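Local coordinates for protein type-iv like competence pilin ttha1218 (Thermus thermophilus, PDB 5G25) that is a type IV pilin-like protein of natural competence that probably contributes to the pilus machinery for DNA uptake, seen here without its N-terminal segment, at residues V13-M16 with E17-M20; F19-R22 with L23-D26. One frame throughout, in Å; residues are numbered along the deposited sequence.

Both contacts lie on helix 11-24 and overlap at Phe19 and Met20, their centres about 9 Å apart. Contact 1 falls within the helix; contact 2 runs through its last turn to Asp26. Each is partly buried: Met16 and Met20 in contact 1, and Met20 and Leu23 in contact 2, are buried against the beta-sheet, whereas Arg14, Glu17 and Asn18 of contact 1 and Glu21, Arg22 and Gln25 of contact 2 are exposed. The chemistry differs accordingly. In 13-20 four backbone hydrogen bonds do most of the joining, with one weak side-chain bond; in 19-26 three backbone bonds are joined by a salt bridge and by apolar contact of Leu23, which also meets helix 30-33.

Contact 1: V13-M16 with E17-M20; sequences VREM and ENFM
Glu17 lays its CG against the backbone carbonyl oxygen of Val13, one turn earlier on the same helix, with CG 3.4 Å from Val13 O, while its CB lies nearest Arg14 O. Beyond CG the chain is extended, and its carboxylate carbon CD lies 4.2 Å from Val13 CG1, a loose approach to the methyl. The Val13 carbonyl also accepts Glu17 N at 3.1 Å (N-H...O 154°), one of four i to i+4 bonds that define this stretch as alpha-helix; the shortest joins Met20 N to Met16 O at 2.9 Å.

On another side, Asn18 ND2 gives a weak hydrogen bond to Glu15 OE2 at 3.4 Å. Glu15 folds back at chi2 (-60°), which carries its carboxylate over to the amide one turn on; the two planes stand 74° apart, so this is a single-point contact rather than a flat pairing.

The apolar face holds the helix on the curled antiparallel sheet, as in the pilin fold. Met16 meets Lys80 and Leu82 of strand 80-87, Val77 of strand 70-77 and Leu40 of strand 36-40, while Met20 rests on Val73, Leu75 and Thr84, and Phe19 on Leu38, Leu40 and Leu75.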
# COMPACT_ATOMS: atom_id res chain seq x y z
N VAL A 13 -7.82 4.92 -12.59
CA VAL A 13 -6.39 4.69 -12.50
C VAL A 13 -5.65 5.91 -11.94
O VAL A 13 -4.76 5.78 -11.12
CB VAL A 13 -5.82 4.31 -13.88
CG1 VAL A 13 -4.29 4.36 -13.85
CG2 VAL A 13 -6.29 2.92 -14.25
N ARG A 14 -6.05 7.09 -12.37
CA ARG A 14 -5.41 8.32 -11.90
C ARG A 14 -5.61 8.48 -10.38
O ARG A 14 -4.65 8.78 -9.67
CB ARG A 14 -6.00 9.52 -12.66
CG ARG A 14 -5.07 10.72 -12.76
CD ARG A 14 -5.50 11.72 -13.84
NE ARG A 14 -5.77 11.08 -15.13
CZ ARG A 14 -6.95 11.05 -15.76
NH1 ARG A 14 -8.03 11.65 -15.25
NH2 ARG A 14 -7.05 10.42 -16.93
N GLU A 15 -6.84 8.28 -9.91
CA GLU A 15 -7.17 8.36 -8.48
C GLU A 15 -6.48 7.29 -7.65
O GLU A 15 -6.13 7.54 -6.50
CB GLU A 15 -8.67 8.21 -8.27
CG GLU A 15 -9.47 9.37 -8.78
CD GLU A 15 -9.04 10.63 -8.09
OE1 GLU A 15 -9.42 10.83 -6.90
OE2 GLU A 15 -8.29 11.38 -8.73
N MET A 16 -6.31 6.10 -8.21
CA MET A 16 -5.60 5.06 -7.50
C MET A 16 -4.13 5.50 -7.32
O MET A 16 -3.54 5.31 -6.26
CB MET A 16 -5.68 3.72 -8.23
CG MET A 16 -7.07 3.08 -8.29
SD MET A 16 -7.07 1.66 -9.41
CE MET A 16 -6.26 0.43 -8.42
N GLU A 17 -3.56 6.14 -8.33
CA GLU A 17 -2.16 6.62 -8.23
C GLU A 17 -2.00 7.75 -7.22
O GLU A 17 -1.02 7.76 -6.46
CB GLU A 17 -1.60 6.97 -9.61
CG GLU A 17 -1.44 5.71 -10.45
CD GLU A 17 -0.90 5.92 -11.86
OE1 GLU A 17 -1.20 6.98 -12.46
OE2 GLU A 17 -0.19 5.01 -12.36
N ASN A 18 -2.97 8.66 -7.17
CA ASN A 18 -2.95 9.75 -6.20
C ASN A 18 -3.04 9.25 -4.78
O ASN A 18 -2.36 9.72 -3.90
CB ASN A 18 -4.11 10.71 -6.44
CG ASN A 18 -3.86 11.62 -7.62
OD1 ASN A 18 -2.73 12.00 -7.91
ND2 ASN A 18 -4.93 11.98 -8.32
N PHE A 19 -3.91 8.29 -4.58
CA PHE A 19 -4.09 7.74 -3.26
C PHE A 19 -2.87 6.97 -2.85
O PHE A 19 -2.44 7.04 -1.70
CB PHE A 19 -5.32 6.84 -3.20
CG PHE A 19 -5.66 6.43 -1.81
CD1 PHE A 19 -6.19 7.35 -0.92
CD2 PHE A 19 -5.38 5.16 -1.38
CE1 PHE A 19 -6.46 6.98 0.38
CE2 PHE A 19 -5.66 4.78 -0.08
CZ PHE A 19 -6.20 5.69 0.80
N MET A 20 -2.29 6.23 -3.78
CA MET A 20 -1.07 5.50 -3.49
C MET A 20 0.08 6.44 -3.10
O MET A 20 0.88 6.12 -2.20
CB MET A 20 -0.66 4.66 -4.68
CG MET A 20 0.48 3.71 -4.36
SD MET A 20 0.05 2.42 -3.15
CE MET A 20 -0.87 1.25 -4.15

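Contact 2: F19-R22 with L23-D26; sequences FMER and LRQD
Arg22 reaches along the helix end to Asp26, four residues on. Its CB sits 3.2 Å from Leu23 N, a contact of adjacent residues, and CG follows close beside the same nitrogen. A bend at chi2 (63°) then turns the chain along the helix; CD comes loosely toward Gln25 OE1, and an extended chi3 carries the guanidinium to the aspartate, with CZ standing behind the bridge near Asp26 OD2. There NH1 donates to Asp26 OD2 at 3.0 Å with an N-H...O angle of 160°, on the anti lone pair of that oxygen, while NH2 adds a weak bond to the same oxygen at 3.4 Å. OD2 lies at the guanidinium edge, in its plane, and the two planar groups are only 18° apart, so the salt bridge is nearly coplanar but forks onto one oxygen. With an alanine here in place of Asp26, the Arg22 guanidinium would probably lose its charged mate and be freer to turn, and Gly29 N would lose its weak hydrogen bond to OD1.

This is where helix 11-24, packed on the antiparallel sheet of the pilin fold, gives way to the turn leading to helix 30-33, whose Leu33 meets Leu23. Gln25 N still bonds to Glu21 O at 3.1 Å, and within the turn Asp26 N bonds to Leu23 O at 2.9 Å.

On the buried side, Leu23 CD1 comes obliquely to the Phe19 ring, 3.8 Å from CE2, and more loosely to Met20 SD, at 4.4 Å. Glu21 and Gln25 lie outside, their carboxylate and amide planes steeply turned against each other, with OE2 of Glu21 3.5 Å from NE2 of Gln25. Arg24 instead takes its guanidinium to the sheet, hydrogen-bonding through NH1 to Val85 O and through NH2 to Thr84 OG1.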
# COMPACT_ATOMS: atom_id res chain seq x y z
N PHE A 19 -3.91 8.29 -4.58
CA PHE A 19 -4.09 7.74 -3.26
C PHE A 19 -2.87 6.97 -2.85
O PHE A 19 -2.44 7.04 -1.70
CB PHE A 19 -5.32 6.84 -3.20
CG PHE A 19 -5.66 6.43 -1.81
CD1 PHE A 19 -6.19 7.35 -0.92
CD2 PHE A 19 -5.38 5.16 -1.38
CE1 PHE A 19 -6.46 6.98 0.38
CE2 PHE A 19 -5.66 4.78 -0.08
CZ PHE A 19 -6.20 5.69 0.80
N MET A 20 -2.29 6.23 -3.78
CA MET A 20 -1.07 5.50 -3.49
C MET A 20 0.08 6.44 -3.10
O MET A 20 0.88 6.12 -2.20
CB MET A 20 -0.66 4.66 -4.68
CG MET A 20 0.48 3.71 -4.36
SD MET A 20 0.05 2.42 -3.15
CE MET A 20 -0.87 1.25 -4.15
N GLU A 21 0.16 7.58 -3.76
CA GLU A 21 1.20 8.57 -3.46
C GLU A 21 0.92 9.13 -2.09
O GLU A 21 1.82 9.35 -1.30
CB GLU A 21 1.20 9.66 -4.53
CG GLU A 21 2.16 10.83 -4.32
CD GLU A 21 3.63 10.42 -4.42
OE1 GLU A 21 3.97 9.50 -5.22
OE2 GLU A 21 4.45 11.03 -3.70
N ARG A 22 -0.35 9.33 -1.77
CA ARG A 22 -0.71 9.78 -0.44
C ARG A 22 -0.25 8.80 0.66
O ARG A 22 0.19 9.22 1.74
CB ARG A 22 -2.22 9.99 -0.36
CG ARG A 22 -2.71 10.33 1.03
CD ARG A 22 -2.13 11.64 1.52
NE ARG A 22 -2.66 11.97 2.84
CZ ARG A 22 -2.26 11.41 3.98
NH1 ARG A 22 -1.31 10.49 3.97
NH2 ARG A 22 -2.83 11.76 5.14
N LEU A 23 -0.35 7.50 0.39
CA LEU A 23 0.15 6.49 1.34
C LEU A 23 1.66 6.49 1.43
O LEU A 23 2.23 6.30 2.52
CB LEU A 23 -0.31 5.09 0.97
CG LEU A 23 -1.81 4.84 1.03
CD1 LEU A 23 -2.14 3.47 0.46
CD2 LEU A 23 -2.30 4.96 2.47
N ARG A 24 2.32 6.71 0.30
CA ARG A 24 3.78 6.66 0.27
C ARG A 24 4.37 7.81 1.08
O ARG A 24 5.41 7.66 1.68
CB ARG A 24 4.31 6.68 -1.17
CG ARG A 24 5.81 6.43 -1.21
CD ARG A 24 6.41 6.56 -2.60
NE ARG A 24 5.67 5.76 -3.59
CZ ARG A 24 5.71 4.44 -3.68
NH1 ARG A 24 6.43 3.70 -2.85
NH2 ARG A 24 5.00 3.84 -4.63
N GLN A 25 3.66 8.93 1.15
CA GLN A 25 4.08 10.03 2.02
C GLN A 25 3.81 9.77 3.51
O GLN A 25 4.27 10.53 4.34
CB GLN A 25 3.36 11.32 1.63
CG GLN A 25 3.64 11.75 0.21
CD GLN A 25 2.67 12.80 -0.30
OE1 GLN A 25 1.70 13.14 0.38
NE2 GLN A 25 2.92 13.31 -1.50
N ASP A 26 3.05 8.72 3.86
CA ASP A 26 2.58 8.56 5.24
C ASP A 26 2.74 7.11 5.66
O ASP A 26 1.76 6.45 6.02
CB ASP A 26 1.11 9.01 5.30
CG ASP A 26 0.59 9.29 6.71
OD1 ASP A 26 1.24 8.96 7.72
OD2 ASP A 26 -0.52 9.86 6.81